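Local structure of TetR-family transcriptional regulator (Streptomyces coelicolor, 2G7L) at residues W23-D26 with T27-L31. The protein probably binds operator DNA through an N-terminal helix-turn-helix domain and regulates transcription, as other TetR-family proteins do. Residues are numbered along the deposited sequence; the frame is centred on the assembly and turned at random.
Sequences WIVD and TAVAL
Thr27 and Trp23 sit one turn apart on helix 21-35, their side chains side by side and pointing the same way. The hydroxyl of Thr27 turns back along the helix. Its OG1 donates to Trp23 O at 2.7 Å, from above the carbonyl plane, 35° out of it. Thr27 N donates to the same oxygen at 3.0 Å from the opposite face of that plane. One carbonyl is thus gripped by two donors of a single residue. The first torsion of Thr27 (chi1 -56°) makes this possible, because it sets OG1 beside the backbone N. The Trp23 ring extends next to the hydroxyl, its CD1 3.5 Å from Thr27 OG1, and the approach to the ring is oblique. Leu49 touches both side chains, and Leu45 and Glu48 of helix 42-48 also touch Thr27.

On another side of the helix, Val25 and Val29 meet only loosely, and the eclipsed first torsion of Val25 (chi1 3°) leaves the placement of its methyls doubtful. Val29 CG2 lies 3.2 Å from Val25 O. Helix 63-74 packs here, through Ala69 on Val25 and Ala73 on Val29. The regular helical bonding continues with Ala28 N to Ile24 O at 2.9 Å. The carboxylate of Asp26 turns to its own helix, where OD2 forms a salt bridge with Arg22.

An alanine in place of Thr27 would probably cost Trp23 O its second donor and open a gap beside the indole. This is the first helix of what is probably the DNA-binding domain, as in other TetR-family proteins, and it packs on helices 42-48 and 63-74. The threonine bond keeps a polar hydroxyl satisfied within the helix, while Ile24 on Leu45 and Ala28 on Leu66 and Val70 join these helices through apolar contacts.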
ATOM      1  N   TRP A  23     -18.660 -20.258 -10.191  1.00 49.34           N
ATOM      2  CA  TRP A  23     -18.354 -20.522 -11.601  1.00 49.91           C
ATOM      3  C   TRP A  23     -17.643 -19.344 -12.251  1.00 47.61           C
ATOM      4  O   TRP A  23     -16.650 -19.502 -12.973  1.00 44.56           O
ATOM      5  CB  TRP A  23     -19.633 -20.890 -12.371  1.00 51.20           C
ATOM      6  CG  TRP A  23     -19.461 -21.218 -13.868  1.00 53.92           C
ATOM      7  CD1 TRP A  23     -18.320 -21.655 -14.538  1.00 55.46           C
ATOM      8  CD2 TRP A  23     -20.488 -21.142 -14.852  1.00 54.57           C
ATOM      9  NE1 TRP A  23     -18.594 -21.835 -15.876  1.00 53.47           N
ATOM     10  CE2 TRP A  23     -19.920 -21.518 -16.090  1.00 56.00           C
ATOM     11  CE3 TRP A  23     -21.852 -20.786 -14.804  1.00 56.62           C
ATOM     12  CZ2 TRP A  23     -20.684 -21.576 -17.278  1.00 54.92           C
ATOM     13  CZ3 TRP A  23     -22.610 -20.857 -15.991  1.00 55.22           C
ATOM     14  CH2 TRP A  23     -22.010 -21.243 -17.200  1.00 54.51           C
ATOM     15  N   ILE A  24     -18.171 -18.160 -11.983  1.00 47.93           N
ATOM     16  CA  ILE A  24     -17.582 -16.882 -12.470  1.00 47.65           C
ATOM     17  C   ILE A  24     -16.138 -16.741 -12.067  1.00 47.05           C
ATOM     18  O   ILE A  24     -15.248 -16.390 -12.902  1.00 46.96           O
ATOM     19  CB  ILE A  24     -18.408 -15.701 -11.935  1.00 48.91           C
ATOM     20  CG1 ILE A  24     -19.794 -15.731 -12.580  1.00 48.96           C
ATOM     21  CG2 ILE A  24     -17.654 -14.329 -12.134  1.00 51.15           C
ATOM     22  CD1 ILE A  24     -20.864 -14.926 -11.824  1.00 51.90           C
ATOM     23  N   VAL A  25     -15.847 -17.048 -10.795  1.00 47.18           N
ATOM     24  CA  VAL A  25     -14.460 -16.856 -10.328  1.00 46.90           C
ATOM     25  C   VAL A  25     -13.541 -17.940 -10.810  1.00 47.63           C
ATOM     26  O   VAL A  25     -12.378 -17.672 -11.154  1.00 47.76           O
ATOM     27  CB  VAL A  25     -14.275 -16.293  -8.788  1.00 48.34           C
ATOM     28  CG1 VAL A  25     -15.557 -16.100  -8.020  1.00 45.50           C
ATOM     29  CG2 VAL A  25     -13.164 -16.964  -7.987  1.00 46.65           C
ATOM     30  N   ASP A  26     -14.069 -19.169 -10.931  1.00 48.87           N
ATOM     31  CA  ASP A  26     -13.242 -20.303 -11.431  1.00 49.72           C
ATOM     32  C   ASP A  26     -12.835 -19.984 -12.860  1.00 48.55           C
ATOM     33  O   ASP A  26     -11.731 -20.317 -13.271  1.00 47.26           O
ATOM     34  CB  ASP A  26     -13.969 -21.699 -11.342  1.00 50.09           C
ATOM     35  CG  ASP A  26     -14.153 -22.226  -9.859  1.00 55.89           C
ATOM     36  OD1 ASP A  26     -13.585 -21.586  -8.898  1.00 54.66           O
ATOM     37  OD2 ASP A  26     -14.820 -23.304  -9.660  1.00 54.24           O
ATOM     38  N   THR A  27     -13.754 -19.361 -13.609  1.00 48.90           N
ATOM     39  CA  THR A  27     -13.509 -18.899 -14.991  1.00 49.08           C
ATOM     40  C   THR A  27     -12.455 -17.765 -15.056  1.00 49.27           C
ATOM     41  O   THR A  27     -11.518 -17.812 -15.878  1.00 48.72           O
ATOM     42  CB  THR A  27     -14.837 -18.413 -15.643  1.00 49.86           C
ATOM     43  OG1 THR A  27     -15.796 -19.467 -15.583  1.00 52.28           O
ATOM     44  CG2 THR A  27     -14.650 -18.074 -17.098  1.00 50.00           C
ATOM     45  N   ALA A  28     -12.620 -16.750 -14.187  1.00 48.79           N
ATOM     46  CA  ALA A  28     -11.612 -15.680 -14.030  1.00 48.73           C
ATOM     47  C   ALA A  28     -10.241 -16.270 -13.778  1.00 49.13           C
ATOM     48  O   ALA A  28      -9.280 -15.811 -14.357  1.00 49.67           O
ATOM     49  CB  ALA A  28     -11.991 -14.728 -12.902  1.00 48.70           C
ATOM     50  N   VAL A  29     -10.156 -17.288 -12.912  1.00 49.88           N
ATOM     51  CA  VAL A  29      -8.885 -17.883 -12.561  1.00 50.84           C
ATOM     52  C   VAL A  29      -8.263 -18.524 -13.784  1.00 52.92           C
ATOM     53  O   VAL A  29      -7.058 -18.340 -14.055  1.00 52.97           O
ATOM     54  CB  VAL A  29      -9.020 -18.944 -11.433  1.00 52.20           C
ATOM     55  CG1 VAL A  29      -7.679 -19.718 -11.247  1.00 52.19           C
ATOM     56  CG2 VAL A  29      -9.407 -18.292 -10.073  1.00 48.84           C
ATOM     57  N   ALA A  30      -9.068 -19.328 -14.500  1.00 52.79           N
ATOM     58  CA  ALA A  30      -8.623 -20.001 -15.717  1.00 53.26           C
ATOM     59  C   ALA A  30      -8.225 -18.989 -16.771  1.00 53.92           C
ATOM     60  O   ALA A  30      -7.199 -19.149 -17.382  1.00 53.82           O
ATOM     61  CB  ALA A  30      -9.767 -20.977 -16.271  1.00 52.59           C
ATOM     62  N   LEU A  31      -9.033 -17.952 -16.973  1.00 54.69           N
ATOM     63  CA  LEU A  31      -8.661 -16.849 -17.891  1.00 58.37           C
ATOM     64  C   LEU A  31      -7.288 -16.182 -17.577  1.00 60.23           C
ATOM     65  O   LEU A  31      -6.496 -15.920 -18.504  1.00 60.84           O
ATOM     66  CB  LEU A  31      -9.753 -15.801 -17.910  1.00 58.39           C
ATOM     67  CG  LEU A  31      -9.739 -14.813 -19.048  1.00 62.28           C
ATOM     68  CD1 LEU A  31      -9.621 -15.534 -20.399  1.00 66.33           C
ATOM     69  CD2 LEU A  31     -11.039 -14.053 -18.924  1.00 66.26           C
TER